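Local coordinates for putative iron binding protein (Bordetella pertussis Tohama I, PDB 1Y9U) that binds ferric iron through tyrosine side chains and probably serves as the periplasmic solute-binding component of a bacterial iron-uptake system, at residues A150-A153 against A159-K162; A196-V201 against A290-L295; G178-A183 against G202-A207; N144-A149 against A303-Y308; S9-R14 against L44-A49. All blocks are in the same frame, centred on the assembly; numbering follows the deposited sequence. Where two conformers were deposited one is given.

Contact 5 comes first along the chain and lies apart, its centre about 23 to 33 Å from the others, where strand 7-12 of the sheet is packed against helix 43-50. Contacts 1 and 4 both use helix 142-155; their centres are about 10 Å apart and they meet where Ile152 packs on Tyr308. Contacts 2 and 3 share helix 198-206, with centres about 11 Å apart, and their segments alternate along the chain. Contact 4 spans the longest loop, enclosing contacts 1, 2 and 3. Tyr200 OH is hydrogen-bonded to Tyr143 OH, and Tyr199 OH weakly so, which makes the starts of helices 198-206 and 142-155 converge on the iron site.

Contact 1. Residues A150-A153 against A159-K162; sequences AMIA and ATEK
Thr160 is the residue that meets both partners here, pushing its branched end against Met151 and Ile152. Its OG1 lies 3.3 Å from Met151 CG, and its methyl CG2 is 4.0 Å from Met151 SD, so the threonine touches the methionine from CB to the sulfur. The two side chains run antiparallel, one beside the other. With CG anti to the backbone N (chi1 -170°) and the chain extended through chi2, Met151 runs out alongside the threonine before bending at chi3. Ile152 comes in roughly perpendicular to Thr160, its CG1 3.8 Å from Thr160 CG2.

Polar atoms are close as well, but they do not bond across the contact. Ile152 N is 3.3 Å from Thr160 OG1, at an angle too poor for a hydrogen bond. The hydroxyl instead bonds to the carbonyl oxygen of Gly156, one turn back, where helix 142-155 gives way to helix 157-170.

Further out, Leu315 of helix 303-318 packs on both Ile152 and Thr160, and Tyr308 of that helix packs on Ile152. The C-terminal helix thus bears on both members of this consecutive helix pair. Glu161, one residue along, is salt-bridged to Arg165 and Lys318, the latter a second tie between helix 157-170 and helix 303-318.

Because the threonine hydroxyl is satisfied by the turn between the helices, its oxygen can sit buried against methionine and isoleucine carbons, and the contact across the two segments is one of van der Waals packing alone.

Contact 2. Residues A196-V201 against A290-L295; sequences ANAYYV and ASFGPL
Apolar packing carries this contact, and Phe292 supplies one whole side of it. Its ring points outer end first at helix 198-206: CZ is 3.7 Å from Val201 CB, and CE2 is 3.8 Å from Val201 CG1. CE1 lies 4.0 Å from Ala198 CB. A chi1 of -177° swings Val201 CG1 away from the backbone N and against the end of the ring. Val222 of strand 220-223 touches both Val201 and Phe292.

In this member of the PBP clan, strand 193-197 runs straight into helix 198-206, whose first turn carries Tyr199 and Tyr200. Both bind ferric iron in this protein, as does Tyr143, though no metal is bound in this chain here. The CB atoms of Tyr199 and Tyr200 point away from Phe292, so the phenylalanine packs against the back of the turn that presents them.

The polar contribution is backbone. Ala198 O approaches Phe292 CE1 obliquely, to 3.7 Å, while accepting an i+3 bond from Val201 N in the first turn. On the other segment Gly293 N bonds to Ala290 O at 3.1 Å, and Gly293 leaves the helix with positive phi (90°). Its carbonyl oxygen accepts from Arg224, whose side chain also touches Phe292.

Contact 3. Residues G178-A183 against G202-A207; sequences GDRDVA and GHMKNA
Helices 179-183 and 202-206 cross at -47° with their axes 11.6 Å apart, and the gap is bridged by Arg180, Ala183 and Met204. Met204 reaches furthest in. It runs out straight and then bends at chi3 (-74°), which lays CE 3.8 Å from Ala183 CB and leaves SD 3.8 Å from Arg180 CG. Sulfur and methyl each touch both the alanine and the aliphatic root of the arginine. Trp216 of helix 212-218 touches all three residues.

Beyond its CG the arginine bends toward His203, where NH1 comes obliquely within 4.5 Å of His203 CB. The histidine's own polar partner is Asn274, reached through NE2.

Each segment also has a side-chain to backbone bond of its own. Gly178 N donates to Asp181 OD2 at 2.9 Å, meeting it from above the carboxylate plane. Gly202 O accepts both Asn206 N and Asn206 ND2, the latter at 2.9 Å, and the two donors arrive from opposite sides of its plane.

The thioether packs on the alkyl part of Arg180, and the arginine's guanidinium lies on the CE2 side of the Tyr200 ring. Asp179 lies on the CE1 side, so the opposite charges may offset each other at the phenol.

Contact 4. Residues N144-A149 against A303-Y308; sequences NTALVA and AEIAKY
Thr145 OG1 takes a hydrogen bond from Arg309 NE and makes a weak one to Pro142 O, so a polar tie to helix 303-318 runs beside the apolar contact made by the neighbouring alanines. Ala149 N donates to Thr145 O at 2.9 Å, within the turn whose methyls face Ile305 and Tyr308.

Ala146 and Ala149 lie one turn apart and share Ile305. The CG2 methyl of Ile305 rests 3.5 Å from Ala146 CB. Ala149 CB instead meets backbone, 3.4 Å from Ile305 O. At the far end Tyr308 CB touches Ala149 CB at 3.8 Å, and Ala149 O sits 3.6 Å from Tyr308 CB.

Segments 144-149 and 303-308 cross almost perpendicularly, at 97°, with axes only 8.3 Å apart, an approach that the small alanines allow. This joins the C-terminal helix to the helix that begins beside Tyr143, an iron-binding residue, in a fold of the periplasmic binding protein clan.

From CB onward the tyrosine turns away from Ala149. Lys307 CG lies over one face of its ring, toward the rim, while Glu304 OE2 lies in the ring plane at its edge. Ala153, further along helix 142-155, packs on that ring as well.

Contact 5. Residues S9-R14 against L44-A49; sequences SLYTTR and LERVRA
A beta-alpha-beta crossover is the setting: strand 33-38, helix 43-50 and strand 58-62 follow in sequence, and both strands pair in parallel with strand 7-12, which lies between them. Tyr11 on this central strand points toward the helix and meets Arg46 and Val47 there.

Val47 makes the apolar part, its CG2 3.9 Å from Tyr11 CD2 and coming in obliquely to the ring. Arg46 works further out along the tyrosine. A chi1 of -172° carries its chain out from the helix, and the bend at chi3 then brings Arg46 CD to 4.0 Å from Tyr11 CE2 and NH1 to 3.5 Å from that same carbon. CE2 lies at the edge of the guanidinium and in its plane. Ring and guanidinium planes stand 69° apart, so there is no stacking here, and the arginine chain passes nearly square to the tyrosine.

Glu50, just beyond segment 44-49 on the last turn of the same helix, positions both polar ends. Glu50 OE1 is hydrogen-bonded to the tyrosine hydroxyl and Glu50 OE2 is salt-bridged to Arg46 NH1, which explains why hydroxyl and guanidinium end up side by side. Val37 of strand 33-38 touches Tyr11 and Arg46 as well, and Pro55 and Ala56 pack on the tyrosine from the loop leading into strand 58-62.

Just past Tyr11 the strand ends in an ST turn: Thr12 OG1 accepts from Arg14 N at 2.9 Å, with an N-H...O angle of 137°.

Contact 1. Residues A150-A153 against A159-K162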
# COMPACT_ATOMS: atom_id res chain seq x y z
N ALA A 150 -1.88 10.13 8.11
CA ALA A 150 -3.16 10.50 7.53
C ALA A 150 -4.11 11.00 8.62
O ALA A 150 -4.90 11.93 8.41
CB ALA A 150 -3.77 9.31 6.80
N MET A 151 -4.06 10.38 9.80
CA MET A 151 -4.90 10.81 10.91
C MET A 151 -4.54 12.25 11.36
O MET A 151 -5.43 13.03 11.67
CB MET A 151 -4.81 9.84 12.10
CG MET A 151 -5.86 10.12 13.19
SD MET A 151 -5.84 8.86 14.48
CE MET A 151 -6.68 7.50 13.66
N ILE A 152 -3.26 12.60 11.38
CA ILE A 152 -2.88 13.99 11.70
C ILE A 152 -3.47 14.92 10.64
O ILE A 152 -4.04 15.96 10.96
CB ILE A 152 -1.36 14.16 11.80
CG1 ILE A 152 -0.79 13.29 12.93
CG2 ILE A 152 -1.00 15.64 12.02
CD1 ILE A 152 0.69 13.20 12.94
N ALA A 153 -3.34 14.54 9.37
CA ALA A 153 -3.85 15.37 8.28
C ALA A 153 -5.34 15.63 8.41
O ALA A 153 -5.82 16.75 8.15
CB ALA A 153 -3.55 14.72 6.94
N ALA A 159 -5.77 15.12 18.55
CA ALA A 159 -6.70 14.01 18.45
C ALA A 159 -5.91 12.73 18.15
O ALA A 159 -6.23 11.67 18.68
CB ALA A 159 -7.72 14.24 17.36
N THR A 160 -4.88 12.83 17.33
CA THR A 160 -4.10 11.66 16.93
C THR A 160 -3.32 11.09 18.12
O THR A 160 -3.27 9.87 18.31
CB THR A 160 -3.16 12.00 15.78
OG1 THR A 160 -3.94 12.40 14.65
CG2 THR A 160 -2.37 10.75 15.32
N GLU A 161 -2.76 11.96 18.95
CA GLU A 161 -2.07 11.51 20.13
C GLU A 161 -3.00 10.78 21.10
O GLU A 161 -2.65 9.72 21.66
CB GLU A 161 -1.42 12.70 20.84
CG GLU A 161 -0.68 12.30 22.09
CD GLU A 161 -0.03 13.43 22.81
OE1 GLU A 161 0.25 13.23 24.02
OE2 GLU A 161 0.22 14.50 22.18
N LYS A 162 -4.20 11.32 21.28
CA LYS A 162 -5.18 10.70 22.16
C LYS A 162 -5.58 9.33 21.63
O LYS A 162 -5.71 8.40 22.39
CB LYS A 162 -6.40 11.61 22.31
CG LYS A 162 -7.61 10.98 22.97
CD LYS A 162 -8.63 12.04 23.43
CE LYS A 162 -9.42 11.52 24.58
NZ LYS A 162 -8.82 11.84 25.92

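Contact 2. Residues A196-V201 against A290-L295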
# COMPACT_ATOMS: atom_id res chain seq x y z
N ALA A 196 -4.47 -4.24 10.20
CA ALA A 196 -3.55 -4.95 9.33
C ALA A 196 -4.00 -4.75 7.89
O ALA A 196 -5.13 -4.34 7.62
CB ALA A 196 -3.47 -6.41 9.70
N ASN A 197 -3.11 -5.02 6.93
CA ASN A 197 -3.42 -4.71 5.55
C ASN A 197 -4.30 -5.79 4.89
O ASN A 197 -4.12 -6.99 5.11
CB ASN A 197 -2.17 -4.48 4.75
CG ASN A 197 -1.55 -3.14 5.00
OD1 ASN A 197 -2.13 -2.31 5.62
ND2 ASN A 197 -0.34 -2.94 4.50
N ALA A 198 -5.24 -5.36 4.05
CA ALA A 198 -6.23 -6.25 3.46
C ALA A 198 -5.63 -7.32 2.57
O ALA A 198 -6.09 -8.44 2.51
CB ALA A 198 -7.20 -5.42 2.67
N TYR A 199 -4.66 -6.97 1.67
CA TYR A 199 -3.91 -8.05 0.78
C TYR A 199 -3.41 -9.30 1.57
O TYR A 199 -3.38 -10.44 1.04
CB TYR A 199 -2.72 -7.50 -0.15
CG TYR A 199 -1.48 -6.93 0.59
CD1 TYR A 199 -0.53 -7.79 1.09
CD2 TYR A 199 -1.26 -5.58 0.76
CE1 TYR A 199 0.58 -7.34 1.74
CE2 TYR A 199 -0.10 -5.13 1.48
CZ TYR A 199 0.78 -6.03 1.91
OH TYR A 199 1.85 -5.50 2.59
N TYR A 200 -3.02 -9.13 2.82
CA TYR A 200 -2.60 -10.33 3.52
C TYR A 200 -3.76 -11.31 3.71
O TYR A 200 -3.56 -12.53 3.76
CB TYR A 200 -2.00 -10.05 4.87
CG TYR A 200 -0.70 -9.29 4.82
CD1 TYR A 200 -0.60 -8.00 5.33
CD2 TYR A 200 0.43 -9.86 4.27
CE1 TYR A 200 0.59 -7.31 5.30
CE2 TYR A 200 1.62 -9.18 4.25
CZ TYR A 200 1.69 -7.91 4.77
OH TYR A 200 2.89 -7.23 4.72
N VAL A 201 -4.99 -10.79 3.81
CA VAL A 201 -6.18 -11.62 3.91
C VAL A 201 -6.44 -12.27 2.55
O VAL A 201 -6.88 -13.42 2.49
CB VAL A 201 -7.39 -10.82 4.41
CG1 VAL A 201 -8.60 -11.74 4.59
CG2 VAL A 201 -7.06 -10.08 5.70
N ALA A 290 -12.82 -9.10 -3.59
CA ALA A 290 -14.19 -8.66 -3.86
C ALA A 290 -15.12 -8.88 -2.67
O ALA A 290 -15.99 -8.09 -2.40
CB ALA A 290 -14.74 -9.35 -5.10
N SER A 291 -14.89 -9.97 -1.94
CA SER A 291 -15.71 -10.34 -0.79
C SER A 291 -15.61 -9.35 0.36
O SER A 291 -16.46 -9.34 1.24
CB SER A 291 -15.39 -11.76 -0.30
OG SER A 291 -14.23 -11.81 0.52
N PHE A 292 -14.59 -8.50 0.34
CA PHE A 292 -14.46 -7.49 1.38
C PHE A 292 -15.53 -6.39 1.25
O PHE A 292 -15.66 -5.55 2.13
CB PHE A 292 -13.06 -6.85 1.34
CG PHE A 292 -11.90 -7.82 1.52
CD1 PHE A 292 -10.63 -7.44 1.11
CD2 PHE A 292 -12.07 -9.07 2.10
CE1 PHE A 292 -9.53 -8.31 1.27
CE2 PHE A 292 -10.98 -9.94 2.25
CZ PHE A 292 -9.72 -9.55 1.83
N GLY A 293 -16.24 -6.38 0.13
CA GLY A 293 -17.32 -5.43 -0.08
C GLY A 293 -16.82 -4.15 -0.71
O GLY A 293 -15.68 -4.07 -1.11
N PRO A 294 -17.67 -3.15 -0.81
CA PRO A 294 -17.32 -1.92 -1.51
C PRO A 294 -16.20 -1.16 -0.79
O PRO A 294 -16.21 -1.02 0.43
CB PRO A 294 -18.63 -1.13 -1.49
CG PRO A 294 -19.34 -1.64 -0.32
CD PRO A 294 -19.04 -3.10 -0.27
N LEU A 295 -15.22 -0.71 -1.56
CA LEU A 295 -14.12 0.11 -1.06
C LEU A 295 -14.41 1.58 -1.32
O LEU A 295 -14.65 1.96 -2.46
CB LEU A 295 -12.80 -0.28 -1.73
CG LEU A 295 -11.57 0.59 -1.42
CD1 LEU A 295 -11.17 0.52 0.03
CD2 LEU A 295 -10.40 0.21 -2.32

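Contact 3. Residues G178-A183 against G202-A207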
# COMPACT_ATOMS: atom_id res chain seq x y z
N GLY A 178 4.08 -9.36 12.89
CA GLY A 178 3.66 -8.89 11.59
C GLY A 178 2.15 -8.78 11.48
O GLY A 178 1.40 -9.03 12.41
N ASP A 179 1.69 -8.41 10.30
CA ASP A 179 0.26 -8.23 10.08
C ASP A 179 -0.50 -9.55 10.17
O ASP A 179 -1.60 -9.60 10.72
CB ASP A 179 -0.02 -7.54 8.74
CG ASP A 179 -0.03 -6.04 8.83
OD1 ASP A 179 0.44 -5.44 9.84
OD2 ASP A 179 -0.46 -5.36 7.86
N ARG A 180 0.06 -10.62 9.61
CA ARG A 180 -0.61 -11.91 9.67
C ARG A 180 -0.74 -12.43 11.10
O ARG A 180 -1.67 -13.16 11.40
CB ARG A 180 0.05 -12.94 8.75
CG ARG A 180 -0.21 -12.62 7.29
CD ARG A 180 0.54 -13.48 6.37
NE ARG A 180 1.78 -12.80 6.10
CZ ARG A 180 2.35 -12.70 4.93
NH1 ARG A 180 1.84 -13.30 3.85
NH2 ARG A 180 3.48 -12.03 4.85
N ASP A 181 0.17 -12.03 11.98
CA ASP A 181 0.06 -12.40 13.40
C ASP A 181 -1.22 -11.90 14.05
O ASP A 181 -1.69 -12.45 15.04
CB ASP A 181 1.26 -11.90 14.20
CG ASP A 181 2.54 -12.61 13.86
OD1 ASP A 181 2.52 -13.83 13.48
OD2 ASP A 181 3.62 -12.02 13.99
N VAL A 182 -1.78 -10.83 13.52
CA VAL A 182 -3.08 -10.36 14.00
C VAL A 182 -4.12 -11.45 13.79
O VAL A 182 -4.92 -11.73 14.69
CB VAL A 182 -3.50 -9.05 13.31
CG1 VAL A 182 -4.92 -8.66 13.68
CG2 VAL A 182 -2.51 -7.93 13.64
N ALA A 183 -4.15 -12.05 12.60
CA ALA A 183 -5.09 -13.13 12.32
C ALA A 183 -4.82 -14.37 13.18
O ALA A 183 -5.74 -14.98 13.75
CB ALA A 183 -5.05 -13.49 10.84
N GLY A 202 -6.16 -11.57 1.45
CA GLY A 202 -6.15 -12.18 0.13
C GLY A 202 -5.23 -13.38 0.09
O GLY A 202 -5.61 -14.45 -0.40
N HIS A 203 -4.01 -13.27 0.63
CA HIS A 203 -3.08 -14.39 0.69
C HIS A 203 -3.62 -15.51 1.55
O HIS A 203 -3.64 -16.66 1.13
CB HIS A 203 -1.73 -13.93 1.22
CG HIS A 203 -0.93 -13.14 0.22
ND1 HIS A 203 -0.29 -13.74 -0.85
CD2 HIS A 203 -0.68 -11.82 0.12
CE1 HIS A 203 0.31 -12.81 -1.57
NE2 HIS A 203 0.09 -11.64 -1.01
N MET A 204 -4.05 -15.20 2.76
CA MET A 204 -4.43 -16.25 3.69
C MET A 204 -5.68 -17.02 3.28
O MET A 204 -5.70 -18.25 3.35
CB MET A 204 -4.61 -15.67 5.08
CG MET A 204 -3.29 -15.20 5.73
SD MET A 204 -3.48 -14.60 7.44
CE MET A 204 -4.27 -13.03 7.15
N LYS A 205 -6.71 -16.31 2.84
CA LYS A 205 -7.96 -16.95 2.46
C LYS A 205 -7.84 -17.73 1.16
O LYS A 205 -8.60 -18.69 0.94
CB LYS A 205 -9.12 -15.96 2.42
CG LYS A 205 -9.55 -15.47 3.78
CD LYS A 205 -10.75 -14.53 3.73
CE LYS A 205 -11.29 -14.14 5.13
NZ LYS A 205 -12.13 -15.21 5.75
N ASN A 206 -6.89 -17.34 0.30
CA ASN A 206 -6.62 -18.09 -0.92
C ASN A 206 -5.65 -19.25 -0.71
O ASN A 206 -5.44 -20.04 -1.64
CB ASN A 206 -6.11 -17.16 -2.02
CG ASN A 206 -7.21 -16.45 -2.74
OD1 ASN A 206 -8.07 -17.09 -3.37
ND2 ASN A 206 -7.21 -15.13 -2.67
N ALA A 207 -5.07 -19.35 0.48
CA ALA A 207 -4.22 -20.50 0.78
C ALA A 207 -5.06 -21.77 0.83
O ALA A 207 -6.25 -21.75 1.13
CB ALA A 207 -3.45 -20.28 2.09

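Contact 4. Residues N144-A149 against A303-Y308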
# COMPACT_ATOMS: atom_id res chain seq x y z
N ASN A 144 1.89 1.47 9.81
CA ASN A 144 1.26 2.21 10.89
C ASN A 144 1.59 3.69 10.86
O ASN A 144 0.71 4.51 11.08
CB ASN A 144 1.60 1.60 12.24
CG ASN A 144 0.83 0.32 12.53
OD1 ASN A 144 -0.27 0.11 12.02
ND2 ASN A 144 1.44 -0.57 13.32
N THR A 145 2.84 4.07 10.57
CA THR A 145 3.15 5.50 10.54
C THR A 145 2.42 6.21 9.43
O THR A 145 2.06 7.35 9.59
CB THR A 145 4.63 5.81 10.45
OG1 THR A 145 5.17 5.25 9.25
CG2 THR A 145 5.42 5.20 11.61
N ALA A 146 2.16 5.52 8.32
CA ALA A 146 1.37 6.14 7.27
C ALA A 146 -0.07 6.42 7.72
O ALA A 146 -0.64 7.45 7.39
CB ALA A 146 1.37 5.27 6.03
N LEU A 147 -0.67 5.48 8.46
CA LEU A 147 -2.04 5.65 8.95
C LEU A 147 -2.10 6.82 9.94
O LEU A 147 -2.99 7.64 9.90
CB LEU A 147 -2.56 4.35 9.59
CG LEU A 147 -3.94 4.42 10.27
CD1 LEU A 147 -5.02 4.77 9.29
CD2 LEU A 147 -4.26 3.11 11.01
N VAL A 148 -1.11 6.86 10.84
CA VAL A 148 -0.98 7.95 11.82
C VAL A 148 -0.82 9.29 11.12
O VAL A 148 -1.43 10.28 11.51
CB VAL A 148 0.15 7.66 12.83
CG1 VAL A 148 0.37 8.84 13.80
CG2 VAL A 148 -0.19 6.38 13.61
N ALA A 149 -0.01 9.33 10.07
CA ALA A 149 0.19 10.57 9.31
C ALA A 149 -1.10 11.05 8.67
O ALA A 149 -1.44 12.23 8.72
CB ALA A 149 1.28 10.39 8.25
N ALA A 303 -0.02 12.12 -0.97
CA ALA A 303 1.18 12.90 -0.69
C ALA A 303 1.20 13.47 0.74
O ALA A 303 2.27 13.65 1.30
CB ALA A 303 1.37 14.00 -1.72
N GLU A 304 0.02 13.72 1.31
CA GLU A 304 -0.12 14.16 2.71
C GLU A 304 0.49 13.17 3.71
O GLU A 304 0.96 13.56 4.78
CB GLU A 304 -1.60 14.41 3.08
CG GLU A 304 -2.24 15.58 2.35
CD GLU A 304 -1.86 16.92 2.96
OE1 GLU A 304 -0.88 17.52 2.49
OE2 GLU A 304 -2.53 17.36 3.92
N ILE A 305 0.46 11.89 3.37
CA ILE A 305 1.06 10.87 4.23
C ILE A 305 2.57 11.12 4.36
O ILE A 305 3.15 11.05 5.44
CB ILE A 305 0.76 9.45 3.69
CG1 ILE A 305 -0.72 9.14 3.84
CG2 ILE A 305 1.61 8.40 4.39
CD1 ILE A 305 -1.16 8.03 2.93
N ALA A 306 3.22 11.44 3.24
CA ALA A 306 4.63 11.75 3.24
C ALA A 306 4.91 13.05 4.01
O ALA A 306 5.88 13.12 4.75
CB ALA A 306 5.15 11.86 1.80
N LYS A 307 4.04 14.04 3.84
CA LYS A 307 4.16 15.34 4.54
C LYS A 307 4.18 15.18 6.06
O LYS A 307 4.93 15.87 6.72
CB LYS A 307 2.99 16.27 4.15
CG LYS A 307 2.96 17.66 4.86
CD LYS A 307 1.76 18.53 4.44
CE LYS A 307 1.63 19.82 5.31
NZ LYS A 307 0.68 20.83 4.73
N TYR A 308 3.34 14.30 6.60
CA TYR A 308 3.15 14.17 8.05
C TYR A 308 3.86 12.94 8.64
O TYR A 308 3.68 12.66 9.83
CB TYR A 308 1.65 14.12 8.39
CG TYR A 308 0.94 15.43 8.22
CD1 TYR A 308 0.18 15.71 7.09
CD2 TYR A 308 1.02 16.41 9.21
CE1 TYR A 308 -0.48 16.91 6.95
CE2 TYR A 308 0.35 17.63 9.07
CZ TYR A 308 -0.39 17.87 7.93
OH TYR A 308 -1.05 19.08 7.77

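Contact 5. Residues S9-R14 against L44-A49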
# COMPACT_ATOMS: atom_id res chain seq x y z
N SER A 9 13.94 -0.20 -19.74
CA SER A 9 14.47 -0.76 -18.51
C SER A 9 13.63 -0.36 -17.29
O SER A 9 13.48 0.81 -16.98
CB SER A 9 15.93 -0.34 -18.30
OG SER A 9 16.74 -0.89 -19.33
N LEU A 10 13.10 -1.36 -16.61
CA LEU A 10 12.29 -1.16 -15.40
C LEU A 10 13.14 -1.47 -14.18
O LEU A 10 13.51 -2.61 -13.98
CB LEU A 10 11.09 -2.09 -15.43
CG LEU A 10 10.20 -2.08 -14.17
CD1 LEU A 10 9.53 -0.73 -13.96
CD2 LEU A 10 9.17 -3.19 -14.25
N TYR A 11 13.42 -0.45 -13.39
CA TYR A 11 14.07 -0.64 -12.09
C TYR A 11 12.96 -0.75 -11.06
O TYR A 11 12.18 0.18 -10.90
CB TYR A 11 14.96 0.55 -11.72
CG TYR A 11 16.32 0.62 -12.40
CD1 TYR A 11 16.52 0.20 -13.71
CD2 TYR A 11 17.41 1.15 -11.72
CE1 TYR A 11 17.77 0.30 -14.31
CE2 TYR A 11 18.65 1.24 -12.31
CZ TYR A 11 18.82 0.82 -13.59
OH TYR A 11 20.06 0.93 -14.18
N THR A 12 12.92 -1.87 -10.34
CA THR A 12 11.81 -2.17 -9.44
C THR A 12 12.26 -2.74 -8.11
O THR A 12 13.12 -3.60 -8.07
CB THR A 12 10.84 -3.16 -10.10
OG1 THR A 12 9.84 -3.56 -9.14
CG2 THR A 12 11.56 -4.44 -10.58
N THR A 13 11.66 -2.26 -7.03
CA THR A 13 11.89 -2.83 -5.70
C THR A 13 10.87 -3.91 -5.39
O THR A 13 10.92 -4.54 -4.32
CB THR A 13 11.85 -1.75 -4.62
OG1 THR A 13 10.50 -1.27 -4.45
CG2 THR A 13 12.69 -0.50 -4.98
N ARG A 14 9.90 -4.10 -6.29
CA ARG A 14 8.94 -5.21 -6.20
C ARG A 14 9.51 -6.45 -6.88
O ARG A 14 10.03 -6.34 -8.00
CB ARG A 14 7.62 -4.83 -6.89
CG ARG A 14 7.01 -3.55 -6.40
CD ARG A 14 5.49 -3.58 -6.43
NE ARG A 14 4.99 -4.35 -5.27
CZ ARG A 14 3.72 -4.41 -4.90
NH1 ARG A 14 2.78 -3.80 -5.61
NH2 ARG A 14 3.38 -5.09 -3.84
N LEU A 44 16.74 4.96 -4.86
CA LEU A 44 17.15 6.35 -5.04
C LEU A 44 18.66 6.45 -5.22
O LEU A 44 19.15 7.13 -6.11
CB LEU A 44 16.73 7.21 -3.85
CG LEU A 44 17.28 8.65 -3.79
CD1 LEU A 44 16.90 9.42 -5.03
CD2 LEU A 44 16.78 9.35 -2.55
N GLU A 45 19.38 5.77 -4.34
CA GLU A 45 20.83 5.87 -4.30
C GLU A 45 21.49 5.24 -5.53
O GLU A 45 22.45 5.79 -6.07
CB GLU A 45 21.36 5.24 -3.01
CG GLU A 45 21.19 6.13 -1.78
CD GLU A 45 19.79 6.13 -1.16
OE1 GLU A 45 18.98 5.21 -1.43
OE2 GLU A 45 19.51 7.06 -0.38
N ARG A 46 20.97 4.10 -5.99
CA ARG A 46 21.49 3.44 -7.20
C ARG A 46 21.29 4.31 -8.44
O ARG A 46 22.19 4.41 -9.25
CB ARG A 46 20.83 2.08 -7.43
CG ARG A 46 21.47 1.26 -8.59
CD ARG A 46 20.65 0.05 -9.02
NE ARG A 46 21.46 -1.14 -9.30
CZ ARG A 46 21.67 -1.68 -10.51
NH1 ARG A 46 21.17 -1.15 -11.61
NH2 ARG A 46 22.41 -2.78 -10.62
N VAL A 47 20.11 4.91 -8.59
CA VAL A 47 19.82 5.70 -9.78
C VAL A 47 20.67 6.98 -9.80
O VAL A 47 21.22 7.34 -10.84
CB VAL A 47 18.31 6.02 -9.92
CG1 VAL A 47 18.05 6.94 -11.11
CG2 VAL A 47 17.51 4.73 -10.07
N ARG A 48 20.76 7.66 -8.66
CA ARG A 48 21.60 8.85 -8.53
C ARG A 48 23.06 8.56 -8.86
O ARG A 48 23.72 9.35 -9.53
CB ARG A 48 21.51 9.43 -7.10
CG ARG A 48 20.50 10.55 -6.92
CD ARG A 48 20.93 11.61 -5.91
NE ARG A 48 20.90 11.09 -4.54
CZ ARG A 48 20.12 11.54 -3.55
NH1 ARG A 48 19.27 12.54 -3.74
NH2 ARG A 48 20.20 10.96 -2.36
N ALA A 49 23.56 7.42 -8.39
CA ALA A 49 24.96 7.04 -8.57
C ALA A 49 25.28 6.69 -10.02
O ALA A 49 26.41 6.85 -10.47
CB ALA A 49 25.31 5.86 -7.67